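Local coordinates for protein 1-deoxy-D-xylulose 5-phosphate reductoisomerase (Zymomonas mobilis, PDB 1R0K) that catalyses the NADPH-dependent rearrangement and reduction of 1-deoxy-D-xylulose 5-phosphate to 2-C-methyl-D-erythritol 4-phosphate, with the help of a divalent metal ion, at residues A35-R40 and R56-D61; T8-T13 and D95-A100; A213-K218 and E303-L308; E187-T192 and G342-A347. All blocks are in the same frame, centred on the assembly; numbering follows the deposited sequence.

Contact 1 (A35-R40 and R56-D61); sequences ALTANR and RAVIAD. With ACT (acetate ion), chain F.
Strands 35-38 and 56-59 run parallel, their axes 4.7 Å apart at an angle of 16°, and Ala35, Leu36, Thr37 and Ala38 pair in register with Arg56, Ala57, Val58 and Ile59. Backbone bonds alternate between the strands: Leu36 N gives to Arg56 O, Val58 N to Leu36 O and Ala38 N to Val58 O. The pairing continues past the strand ends, where Ala60 N reaches Ala38 O at 2.8 Å and Asp61 N meets Asn39 O at 3.2 Å. On one sheet face Thr37 and Val58 lie alongside, with Thr37 CG2 4.0 Å from Val58 CB; Thr37 OG1 is hydrogen-bonded to Gly11 N, just past the end of strand 5-10. On the other face Ile59 has CG1 anti to its backbone N, and the bend at chi2 (66°) brings CD1 to Ala38 CB and within 3.4 Å of Asn39 O. At the C-terminal end of the strands, the Arg40 side chain bends at chi3 and brings NH1 to Asp61 OD2 at 2.8 Å. This is a salt bridge whose hydrogen bond is weak: the oxygen lies at the guanidinium edge, in its plane, while the two flat groups are turned 66° apart. An acetate, probably from the crystallisation liquor, accepts from Asn39 N through its O atom at 2.9 Å, and from Arg40 N. Helix 42-51 links the strands and packs on Leu36, Ala38 and Ala57, making a beta-alpha-beta unit of the Rossmann-type domain, and Arg40 is predicted to bind NADPH.

Contact 2 (T8-T13 and D95-A100); sequences TVLGAT and DWTMAA. With ACT (acetate ion), chain F.
The first strand of the Rossmann-type nucleotide-binding sheet, 5-10, pairs here with strand 96-99, and Thr8, Val9 and Leu10 face Thr97, Met98 and Ala99 in parallel register. Thr8 N gives to Trp96 O, Met98 N to Thr8 O and Leu10 N to Met98 O. The next bond, Ala100 N to Leu10 O, is short at 2.7 Å but more bent, 135° at the hydrogen, as the strands give way to loops. Val9 and Met98 lie side by side on one face, with Val9 CG1 4.0 Å from Met98 CG. On the other face Leu10 slants across Thr97 and sets CD1 3.8 Å from Thr97 CG2; that methyl stands anti to the backbone N of Thr97. Gly11 follows with positive phi (88°), where a CB would collide with Ala100 O and press on the carbonyl O of Leu10, so the absence of a side chain lets the chains stay close at the turn into the loop predicted to bind NADPH. Beyond it Thr13 donates from OG1 to the O atom of an acetate ion, probably from the crystallisation liquor, at 2.7 Å. The contact lies mid-sheet: strand 31-38 flanks Thr8 to Leu10, with Thr8 OG1 accepting from Ala35 N, and strand 119-122 borders Trp96 and Met98. Helix 15-25 covers the Val9 and Met98 face through Ile16, Thr20 and Ile24, while Trp96 NE1 reaches Thr273 O in helix 267-275.

Contact 3 (A213-K218 and E303-L308); sequences ATMMNK and ERFPAL
Met215 lays its sulfur over a face of the Phe305 ring, a Met-aromatic contact that joins the break between helices 206-214 and 216-229 to the segment leading into helix 307-317. SD stands 4.0 Å from the ring centroid, 21° off the normal, displaced toward the CG side. Positive phi at Met215 (73°) marks the kink between the helices, from which its side chain projects as a knob between Phe305 and Leu308. The rim of the same ring faces the end of helix 206-214, where Ala213 O lies 3.6 Å from CE2 of Phe305, near the ring plane, with Thr214 O beside CD2. With an alanine here in place of the Phe305 ring, the Met215 thioether would probably lose its aromatic partner and a gap would open beside the helix break. Leu308 fills the next hollow, its CD2 wedged between Met215 O and Lys218 CB, while NZ of Lys218 leads away to Glu152, Glu221 and Thr174 O near the predicted metal site. Ala307 offers a small bump, and Met216, bent at chi2 and chi3, curls CE to 3.6 Å from its CB. One water completes the seam, donating to Thr214 O and accepting from Ala307 N, both at 2.9 Å.

Contact 4 (E187-T192 and G342-A347); sequences EMATVT and GFLDIA
Two waters carry the polar link between Ala189 and Val191 on one side and Phe343 and Leu344 on the other, with no direct hydrogen bond joining the segments. They sit between the type I beta turn Met188 to Val191, which overlaps the end region of helix 185-188, and the approach to helix 345-356. One water donates to Ala189 O and Val191 O and accepts from Phe343 N; the other donates to Ala189 O and accepts from Leu344 N. The rest of the contact is apolar. Phe343 CB lies 3.4 Å from Met188 O and 4.0 Å from Val191 CB; with CG anti to the backbone N (chi1 -179°) the ring runs on to Met188. That side chain crosses the ring obliquely and meets its edge, an edge-on Met-aromatic contact with Met188 SD 3.9 Å from CE2 of Phe343. Phe180 adds an edge-to-face partner for the ring, and Ala213 and Thr214 pack on it from helix 206-214. A serine in place of Phe343 would probably strip Met188 and Val191 of their shared packing surface and leave a gap toward helix 206-214. Leu344 spreads its two methyls over the turn, CD2 lying 3.9 Å from Met188 CB and CD1 3.8 Å from Ala189 CB.

Overall arrangement
Contacts 1 and 2 are adjacent in one parallel sheet, their centres 10 Å apart, and Thr37 joins them: its O atom probably accepts from Ala12 N at 2.8 Å. Both reach the same acetate at the predicted NADPH site, which Asn41 N also holds. Contacts 3 and 4, with centres 12 Å apart, form a second cluster: Phe343 CZ of contact 4 lies 3.5 Å from Thr214 CG2 of contact 3, and Met188 CE of contact 4 lies 3.4 Å from Arg304 O of contact 3. Contacts 2 and 3 are about 16 Å apart at their nearest atoms, on opposite sides of the chain's centre. Contact 3 holds Asn217 and Lys218, predicted to bind the substrate; the Phe343 side chain of contact 4 is about 9 Å from that of Ser212, another such residue.

Contact 1 (A35-R40 and R56-D61)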
loop_
_atom_site.group_PDB
_atom_site.type_symbol
_atom_site.label_atom_id
_atom_site.label_comp_id
_atom_site.label_asym_id
_atom_site.label_seq_id
_atom_site.Cartn_x
_atom_site.Cartn_y
_atom_site.Cartn_z
ATOM N N ALA B 35 -14.982 22.054 -20.776
ATOM C CA ALA B 35 -14.521 23.393 -20.446
ATOM C C ALA B 35 -13.152 23.418 -19.792
ATOM O O ALA B 35 -12.754 22.482 -19.100
ATOM C CB ALA B 35 -15.529 24.081 -19.540
ATOM N N LEU B 36 -12.426 24.499 -20.044
ATOM C CA LEU B 36 -11.121 24.720 -19.442
ATOM C C LEU B 36 -11.210 26.134 -18.900
ATOM O O LEU B 36 -11.798 27.004 -19.540
ATOM C CB LEU B 36 -10.001 24.646 -20.483
ATOM C CG LEU B 36 -9.730 23.319 -21.190
ATOM C CD1 LEU B 36 -8.481 23.482 -22.050
ATOM C CD2 LEU B 36 -9.533 22.192 -20.171
ATOM N N THR B 37 -10.655 26.373 -17.720
ATOM C CA THR B 37 -10.700 27.716 -17.165
ATOM C C THR B 37 -9.326 28.099 -16.655
ATOM O O THR B 37 -8.501 27.238 -16.359
ATOM C CB THR B 37 -11.682 27.823 -15.985
ATOM O OG1 THR B 37 -11.070 27.297 -14.800
ATOM C CG2 THR B 37 -12.960 27.058 -16.286
ATOM N N ALA B 38 -9.086 29.401 -16.570
ATOM C CA ALA B 38 -7.825 29.917 -16.067
ATOM C C ALA B 38 -8.151 31.181 -15.286
ATOM O O ALA B 38 -9.302 31.613 -15.253
ATOM C CB ALA B 38 -6.876 30.225 -17.220
ATOM N N ASN B 39 -7.144 31.766 -14.648
ATOM C CA ASN B 39 -7.350 32.979 -13.871
ATOM C C ASN B 39 -6.952 34.212 -14.678
ATOM O O ASN B 39 -7.788 35.064 -14.970
ATOM C CB ASN B 39 -6.539 32.914 -12.576
ATOM C CG ASN B 39 -6.812 34.089 -11.659
ATOM O OD1 ASN B 39 -7.961 34.372 -11.322
ATOM N ND2 ASN B 39 -5.753 34.777 -11.243
ATOM N N ARG B 40 -5.676 34.296 -15.048
ATOM C CA ARG B 40 -5.188 35.435 -15.818
ATOM C C ARG B 40 -4.347 35.067 -17.041
ATOM O O ARG B 40 -4.057 35.930 -17.864
ATOM C CB ARG B 40 -4.380 36.377 -14.914
ATOM C CG ARG B 40 -5.212 37.128 -13.877
ATOM C CD ARG B 40 -4.333 38.023 -13.013
ATOM N NE ARG B 40 -3.592 39.012 -13.799
ATOM C CZ ARG B 40 -4.141 40.076 -14.380
ATOM N NH1 ARG B 40 -5.443 40.302 -14.270
ATOM N NH2 ARG B 40 -3.384 40.918 -15.071
ATOM N N ARG B 56 -15.565 25.180 -24.478
ATOM C CA ARG B 56 -15.555 26.515 -23.898
ATOM C C ARG B 56 -14.314 26.768 -23.060
ATOM O O ARG B 56 -13.788 25.855 -22.429
ATOM C CB ARG B 56 -16.803 26.707 -23.033
ATOM C CG ARG B 56 -16.918 28.085 -22.397
ATOM C CD ARG B 56 -18.173 28.177 -21.547
ATOM N NE ARG B 56 -19.364 27.816 -22.308
ATOM C CZ ARG B 56 -20.586 27.739 -21.793
ATOM N NH1 ARG B 56 -20.785 28.002 -20.508
ATOM N NH2 ARG B 56 -21.608 27.386 -22.564
ATOM N N ALA B 57 -13.855 28.014 -23.066
ATOM C CA ALA B 57 -12.696 28.430 -22.289
ATOM C C ALA B 57 -13.128 29.635 -21.465
ATOM O O ALA B 57 -13.713 30.582 -21.991
ATOM C CB ALA B 57 -11.546 28.809 -23.210
ATOM N N VAL B 58 -12.842 29.605 -20.171
ATOM C CA VAL B 58 -13.237 30.706 -19.312
ATOM C C VAL B 58 -12.061 31.342 -18.605
ATOM O O VAL B 58 -11.262 30.660 -17.965
ATOM C CB VAL B 58 -14.250 30.244 -18.246
ATOM C CG1 VAL B 58 -14.784 31.443 -17.477
ATOM C CG2 VAL B 58 -15.388 29.486 -18.899
ATOM N N ILE B 59 -11.947 32.659 -18.737
ATOM C CA ILE B 59 -10.890 33.384 -18.059
ATOM C C ILE B 59 -11.583 34.049 -16.866
ATOM O O ILE B 59 -12.556 34.782 -17.027
ATOM C CB ILE B 59 -10.234 34.432 -18.999
ATOM C CG1 ILE B 59 -8.970 34.993 -18.344
ATOM C CG2 ILE B 59 -11.225 35.536 -19.347
ATOM C CD1 ILE B 59 -7.877 33.965 -18.170
ATOM N N ALA B 60 -11.099 33.758 -15.664
ATOM C CA ALA B 60 -11.689 34.289 -14.441
ATOM C C ALA B 60 -11.774 35.809 -14.390
ATOM O O ALA B 60 -12.791 36.372 -13.989
ATOM C CB ALA B 60 -10.915 33.774 -13.232
ATOM N N ASP B 61 -10.695 36.467 -14.789
ATOM C CA ASP B 61 -10.632 37.920 -14.770
ATOM C C ASP B 61 -11.481 38.535 -15.885
ATOM O O ASP B 61 -11.156 38.408 -17.065
ATOM C CB ASP B 61 -9.175 38.358 -14.915
ATOM C CG ASP B 61 -8.951 39.779 -14.470
ATOM O OD1 ASP B 61 -9.621 40.679 -15.018
ATOM O OD2 ASP B 61 -8.108 39.993 -13.570
HETATM C C ACT F . -3.501 31.669 -13.971
HETATM O O ACT F . -4.268 31.457 -15.006
HETATM O OXT ACT F . -3.263 32.801 -13.436
HETATM C CH3 ACT F . -2.794 30.546 -13.282
#

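Contact 2 (T8-T13 and D95-A100)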
loop_
_atom_site.group_PDB
_atom_site.type_symbol
_atom_site.label_atom_id
_atom_site.label_comp_id
_atom_site.label_asym_id
_atom_site.label_seq_id
_atom_site.Cartn_x
_atom_site.Cartn_y
_atom_site.Cartn_z
ATOM N N THR B 8 -13.629 18.284 -17.662
ATOM C CA THR B 8 -13.517 19.721 -17.486
ATOM C C THR B 8 -12.404 19.977 -16.486
ATOM O O THR B 8 -12.306 19.296 -15.462
ATOM C CB THR B 8 -14.830 20.340 -16.966
ATOM O OG1 THR B 8 -15.748 20.483 -18.056
ATOM C CG2 THR B 8 -14.577 21.702 -16.337
ATOM N N VAL B 9 -11.556 20.947 -16.797
ATOM C CA VAL B 9 -10.458 21.287 -15.913
ATOM C C VAL B 9 -10.609 22.724 -15.435
ATOM O O VAL B 9 -10.476 23.671 -16.214
ATOM C CB VAL B 9 -9.101 21.132 -16.618
ATOM C CG1 VAL B 9 -7.965 21.385 -15.625
ATOM C CG2 VAL B 9 -8.989 19.744 -17.224
ATOM N N LEU B 10 -10.917 22.872 -14.153
ATOM C CA LEU B 10 -11.067 24.186 -13.544
ATOM C C LEU B 10 -9.677 24.551 -13.023
ATOM O O LEU B 10 -9.181 23.926 -12.090
ATOM C CB LEU B 10 -12.076 24.113 -12.395
ATOM C CG LEU B 10 -13.432 23.501 -12.767
ATOM C CD1 LEU B 10 -14.297 23.414 -11.525
ATOM C CD2 LEU B 10 -14.118 24.352 -13.850
ATOM N N GLY B 11 -9.052 25.554 -13.637
ATOM C CA GLY B 11 -7.711 25.955 -13.241
ATOM C C GLY B 11 -6.745 25.096 -14.040
ATOM O O GLY B 11 -5.933 24.362 -13.484
ATOM N N ALA B 12 -6.836 25.199 -15.363
ATOM C CA ALA B 12 -6.017 24.395 -16.259
ATOM C C ALA B 12 -4.633 24.934 -16.588
ATOM O O ALA B 12 -3.870 24.266 -17.281
ATOM C CB ALA B 12 -6.783 24.154 -17.549
ATOM N N THR B 13 -4.300 26.123 -16.096
ATOM C CA THR B 13 -3.001 26.718 -16.404
ATOM C C THR B 13 -1.980 26.673 -15.276
ATOM O O THR B 13 -0.817 27.027 -15.474
ATOM C CB THR B 13 -3.173 28.169 -16.862
ATOM O OG1 THR B 13 -3.880 28.900 -15.856
ATOM C CG2 THR B 13 -3.961 28.219 -18.175
ATOM N N ASP B 95 -18.252 14.468 -17.115
ATOM C CA ASP B 95 -18.321 13.302 -16.244
ATOM C C ASP B 95 -17.169 13.357 -15.247
ATOM O O ASP B 95 -17.279 12.862 -14.127
ATOM C CB ASP B 95 -18.234 12.004 -17.050
ATOM C CG ASP B 95 -18.457 10.770 -16.187
ATOM O OD1 ASP B 95 -19.589 10.594 -15.676
ATOM O OD2 ASP B 95 -17.503 9.977 -16.010
ATOM N N TRP B 96 -16.065 13.970 -15.659
ATOM C CA TRP B 96 -14.898 14.076 -14.798
ATOM C C TRP B 96 -14.465 15.531 -14.742
ATOM O O TRP B 96 -14.228 16.154 -15.776
ATOM C CB TRP B 96 -13.754 13.226 -15.343
ATOM C CG TRP B 96 -12.594 13.105 -14.410
ATOM C CD1 TRP B 96 -12.457 12.213 -13.387
ATOM C CD2 TRP B 96 -11.390 13.884 -14.428
ATOM N NE1 TRP B 96 -11.238 12.380 -12.771
ATOM C CE2 TRP B 96 -10.564 13.399 -13.389
ATOM C CE3 TRP B 96 -10.929 14.944 -15.224
ATOM C CZ2 TRP B 96 -9.298 13.937 -13.123
ATOM C CZ3 TRP B 96 -9.670 15.482 -14.961
ATOM C CH2 TRP B 96 -8.868 14.976 -13.917
ATOM N N THR B 97 -14.362 16.064 -13.529
ATOM C CA THR B 97 -13.976 17.454 -13.334
ATOM C C THR B 97 -12.778 17.609 -12.420
ATOM O O THR B 97 -12.788 17.134 -11.286
ATOM C CB THR B 97 -15.122 18.284 -12.702
ATOM O OG1 THR B 97 -16.264 18.261 -13.561
ATOM C CG2 THR B 97 -14.677 19.737 -12.483
ATOM N N MET B 98 -11.745 18.276 -12.917
ATOM C CA MET B 98 -10.566 18.544 -12.113
ATOM C C MET B 98 -10.825 19.917 -11.503
ATOM O O MET B 98 -10.890 20.916 -12.218
ATOM C CB MET B 98 -9.305 18.575 -12.989
ATOM C CG MET B 98 -8.073 19.153 -12.295
ATOM S SD MET B 98 -7.660 18.354 -10.723
ATOM C CE MET B 98 -6.884 16.881 -11.308
ATOM N N ALA B 99 -11.006 19.959 -10.186
ATOM C CA ALA B 99 -11.263 21.212 -9.485
ATOM C C ALA B 99 -9.927 21.721 -8.977
ATOM O O ALA B 99 -9.497 21.368 -7.879
ATOM C CB ALA B 99 -12.207 20.977 -8.327
ATOM N N ALA B 100 -9.278 22.561 -9.777
ATOM C CA ALA B 100 -7.969 23.071 -9.412
ATOM C C ALA B 100 -7.865 24.586 -9.268
ATOM O O ALA B 100 -6.765 25.132 -9.275
ATOM C CB ALA B 100 -6.935 22.563 -10.407
HETATM C C ACT F . -3.501 31.669 -13.971
HETATM O O ACT F . -4.268 31.457 -15.006
HETATM O OXT ACT F . -3.263 32.801 -13.436
HETATM C CH3 ACT F . -2.794 30.546 -13.282
#

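Contact 3 (A213-K218 and E303-L308)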
loop_
_atom_site.group_PDB
_atom_site.type_symbol
_atom_site.label_atom_id
_atom_site.label_comp_id
_atom_site.label_asym_id
_atom_site.label_seq_id
_atom_site.Cartn_x
_atom_site.Cartn_y
_atom_site.Cartn_z
ATOM N N ALA B 213 7.181 25.863 6.079
ATOM C CA ALA B 213 8.123 26.196 7.140
ATOM C C ALA B 213 7.496 26.140 8.530
ATOM O O ALA B 213 8.133 25.707 9.484
ATOM C CB ALA B 213 8.717 27.580 6.884
ATOM N N THR B 214 6.244 26.572 8.646
ATOM C CA THR B 214 5.557 26.570 9.936
ATOM C C THR B 214 4.807 25.260 10.154
ATOM O O THR B 214 4.346 24.972 11.258
ATOM C CB THR B 214 4.526 27.700 10.015
ATOM O OG1 THR B 214 3.496 27.456 9.053
ATOM C CG2 THR B 214 5.178 29.051 9.727
ATOM N N MET B 215 4.698 24.476 9.082
ATOM C CA MET B 215 3.988 23.210 9.087
ATOM C C MET B 215 2.478 23.427 9.126
ATOM O O MET B 215 1.716 22.520 9.456
ATOM C CB MET B 215 4.441 22.310 10.246
ATOM C CG MET B 215 5.806 21.667 10.014
ATOM S SD MET B 215 6.094 20.206 11.048
ATOM C CE MET B 215 5.264 18.929 10.091
ATOM N N MET B 216 2.050 24.637 8.776
ATOM C CA MET B 216 0.628 24.950 8.729
ATOM C C MET B 216 0.038 24.125 7.585
ATOM O O MET B 216 -1.113 23.687 7.642
ATOM C CB MET B 216 0.422 26.439 8.449
ATOM C CG MET B 216 -1.034 26.874 8.398
ATOM S SD MET B 216 -1.914 26.607 9.956
ATOM C CE MET B 216 -1.195 27.880 10.967
ATOM N N ASN B 217 0.840 23.910 6.545
ATOM C CA ASN B 217 0.389 23.129 5.398
ATOM C C ASN B 217 -0.029 21.748 5.878
ATOM O O ASN B 217 -1.030 21.213 5.411
ATOM C CB ASN B 217 1.491 23.030 4.326
ATOM C CG ASN B 217 2.656 22.131 4.741
ATOM O OD1 ASN B 217 3.151 22.204 5.865
ATOM N ND2 ASN B 217 3.104 21.290 3.817
ATOM N N LYS B 218 0.720 21.183 6.825
ATOM C CA LYS B 218 0.392 19.865 7.367
ATOM C C LYS B 218 -0.868 19.909 8.209
ATOM O O LYS B 218 -1.653 18.959 8.208
ATOM C CB LYS B 218 1.532 19.307 8.224
ATOM C CG LYS B 218 2.606 18.607 7.436
ATOM C CD LYS B 218 2.033 17.458 6.617
ATOM C CE LYS B 218 2.894 17.246 5.391
ATOM N NZ LYS B 218 2.415 16.165 4.511
ATOM N N GLU B 303 5.706 21.065 19.985
ATOM C CA GLU B 303 6.189 22.234 20.707
ATOM C C GLU B 303 6.801 23.246 19.746
ATOM O O GLU B 303 6.519 24.438 19.820
ATOM C CB GLU B 303 7.233 21.822 21.746
ATOM C CG GLU B 303 6.638 21.225 23.000
ATOM C CD GLU B 303 5.760 22.220 23.735
ATOM O OE1 GLU B 303 6.267 23.305 24.093
ATOM O OE2 GLU B 303 4.565 21.922 23.954
ATOM N N ARG B 304 7.636 22.763 18.834
ATOM C CA ARG B 304 8.287 23.644 17.875
ATOM C C ARG B 304 7.386 24.075 16.717
ATOM O O ARG B 304 7.640 25.090 16.072
ATOM C CB ARG B 304 9.562 22.975 17.358
ATOM C CG ARG B 304 10.681 22.963 18.404
ATOM C CD ARG B 304 11.792 21.982 18.065
ATOM N NE ARG B 304 12.321 22.196 16.728
ATOM C CZ ARG B 304 12.288 21.289 15.759
ATOM N NH1 ARG B 304 11.748 20.097 15.977
ATOM N NH2 ARG B 304 12.797 21.576 14.570
ATOM N N PHE B 305 6.327 23.313 16.461
ATOM C CA PHE B 305 5.406 23.655 15.384
ATOM C C PHE B 305 3.967 23.678 15.901
ATOM O O PHE B 305 3.163 22.803 15.587
ATOM C CB PHE B 305 5.576 22.661 14.225
ATOM C CG PHE B 305 6.982 22.608 13.691
ATOM C CD1 PHE B 305 7.896 21.680 14.185
ATOM C CD2 PHE B 305 7.413 23.536 12.749
ATOM C CE1 PHE B 305 9.226 21.679 13.750
ATOM C CE2 PHE B 305 8.745 23.548 12.305
ATOM C CZ PHE B 305 9.652 22.615 12.808
ATOM N N PRO B 306 3.626 24.703 16.704
ATOM C CA PRO B 306 2.285 24.859 17.283
ATOM C C PRO B 306 1.134 24.882 16.281
ATOM O O PRO B 306 -0.022 24.668 16.651
ATOM C CB PRO B 306 2.402 26.158 18.090
ATOM C CG PRO B 306 3.481 26.924 17.373
ATOM C CD PRO B 306 4.488 25.847 17.058
ATOM N N ALA B 307 1.443 25.136 15.015
ATOM C CA ALA B 307 0.401 25.151 13.994
ATOM C C ALA B 307 -0.283 23.784 13.951
ATOM O O ALA B 307 -1.469 23.685 13.635
ATOM C CB ALA B 307 1.001 25.483 12.624
ATOM N N LEU B 308 0.469 22.733 14.267
ATOM C CA LEU B 308 -0.088 21.386 14.255
ATOM C C LEU B 308 -1.148 21.264 15.341
ATOM O O LEU B 308 -2.201 20.664 15.127
ATOM C CB LEU B 308 1.013 20.333 14.460
ATOM C CG LEU B 308 2.050 20.222 13.333
ATOM C CD1 LEU B 308 3.044 19.105 13.654
ATOM C CD2 LEU B 308 1.346 19.945 12.002
HETATM O O HOH W 1 3.809 26.292 13.833
#

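Contact 4 (E187-T192 and G342-A347)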
loop_
_atom_site.group_PDB
_atom_site.type_symbol
_atom_site.label_atom_id
_atom_site.label_comp_id
_atom_site.label_asym_id
_atom_site.label_seq_id
_atom_site.Cartn_x
_atom_site.Cartn_y
_atom_site.Cartn_z
ATOM N N GLU B 187 16.005 29.681 17.168
ATOM C CA GLU B 187 16.506 30.163 15.889
ATOM C C GLU B 187 15.336 30.589 15.010
ATOM O O GLU B 187 15.395 31.625 14.350
ATOM C CB GLU B 187 17.328 29.101 15.154
ATOM C CG GLU B 187 18.130 29.699 13.997
ATOM C CD GLU B 187 18.784 28.666 13.099
ATOM O OE1 GLU B 187 19.060 27.546 13.573
ATOM O OE2 GLU B 187 19.040 28.989 11.919
ATOM N N MET B 188 14.269 29.798 15.004
ATOM C CA MET B 188 13.109 30.132 14.182
ATOM C C MET B 188 12.619 31.551 14.468
ATOM O O MET B 188 12.134 32.241 13.571
ATOM C CB MET B 188 11.980 29.116 14.401
ATOM C CG MET B 188 12.199 27.794 13.670
ATOM S SD MET B 188 10.739 26.719 13.592
ATOM C CE MET B 188 10.872 25.838 15.129
ATOM N N ALA B 189 12.763 31.990 15.715
ATOM C CA ALA B 189 12.345 33.332 16.088
ATOM C C ALA B 189 13.011 34.394 15.212
ATOM O O ALA B 189 12.429 35.441 14.955
ATOM C CB ALA B 189 12.677 33.589 17.550
ATOM N N THR B 190 14.222 34.111 14.743
ATOM C CA THR B 190 14.979 35.064 13.926
ATOM C C THR B 190 14.840 34.893 12.417
ATOM O O THR B 190 15.373 35.691 11.653
ATOM C CB THR B 190 16.487 34.981 14.228
ATOM O OG1 THR B 190 17.040 33.815 13.600
ATOM C CG2 THR B 190 16.726 34.893 15.720
ATOM N N VAL B 191 14.138 33.857 11.982
ATOM C CA VAL B 191 13.992 33.620 10.551
ATOM C C VAL B 191 13.392 34.806 9.791
ATOM O O VAL B 191 12.357 35.353 10.179
ATOM C CB VAL B 191 13.149 32.351 10.299
ATOM C CG1 VAL B 191 12.826 32.211 8.814
ATOM C CG2 VAL B 191 13.922 31.131 10.781
ATOM N N THR B 192 14.058 35.203 8.707
ATOM C CA THR B 192 13.595 36.318 7.878
ATOM C C THR B 192 12.777 35.792 6.697
ATOM O O THR B 192 12.921 34.635 6.294
ATOM C CB THR B 192 14.776 37.139 7.301
ATOM O OG1 THR B 192 15.527 36.322 6.397
ATOM C CG2 THR B 192 15.690 37.629 8.412
ATOM N N GLY B 342 7.260 38.678 13.341
ATOM C CA GLY B 342 8.305 37.676 13.270
ATOM C C GLY B 342 7.751 36.352 12.778
ATOM O O GLY B 342 6.533 36.167 12.730
ATOM N N PHE B 343 8.639 35.432 12.414
ATOM C CA PHE B 343 8.238 34.115 11.913
ATOM C C PHE B 343 7.313 33.375 12.878
ATOM O O PHE B 343 6.293 32.808 12.469
ATOM C CB PHE B 343 9.480 33.257 11.650
ATOM C CG PHE B 343 9.173 31.883 11.114
ATOM C CD1 PHE B 343 8.768 31.709 9.792
ATOM C CD2 PHE B 343 9.293 30.764 11.929
ATOM C CE1 PHE B 343 8.488 30.429 9.287
ATOM C CE2 PHE B 343 9.016 29.484 11.438
ATOM C CZ PHE B 343 8.613 29.315 10.115
ATOM N N LEU B 344 7.669 33.375 14.159
ATOM C CA LEU B 344 6.868 32.682 15.162
ATOM C C LEU B 344 5.575 33.393 15.524
ATOM O O LEU B 344 4.715 32.817 16.197
ATOM C CB LEU B 344 7.691 32.438 16.430
ATOM C CG LEU B 344 8.909 31.528 16.246
ATOM C CD1 LEU B 344 9.600 31.315 17.596
ATOM C CD2 LEU B 344 8.472 30.190 15.658
ATOM N N ASP B 345 5.433 34.640 15.086
ATOM C CA ASP B 345 4.217 35.396 15.375
ATOM C C ASP B 345 3.062 34.925 14.493
ATOM O O ASP B 345 1.896 35.191 14.790
ATOM C CB ASP B 345 4.432 36.900 15.154
ATOM C CG ASP B 345 5.351 37.525 16.185
ATOM O OD1 ASP B 345 5.251 37.164 17.373
ATOM O OD2 ASP B 345 6.163 38.393 15.807
ATOM N N ILE B 346 3.384 34.234 13.404
ATOM C CA ILE B 346 2.351 33.739 12.502
ATOM C C ILE B 346 1.377 32.844 13.255
ATOM O O ILE B 346 0.177 33.126 13.303
ATOM C CB ILE B 346 2.960 32.953 11.323
ATOM C CG1 ILE B 346 3.830 33.887 10.479
ATOM C CG2 ILE B 346 1.852 32.352 10.468
ATOM C CD1 ILE B 346 4.679 33.183 9.444
ATOM N N ALA B 347 1.888 31.771 13.850
ATOM C CA ALA B 347 1.035 30.856 14.601
ATOM C C ALA B 347 0.398 31.555 15.798
ATOM O O ALA B 347 -0.694 31.185 16.227
ATOM C CB ALA B 347 1.838 29.637 15.071
HETATM O O HOH W 2 11.451 36.188 12.310
HETATM O O HOH W 3 9.501 35.484 15.485
#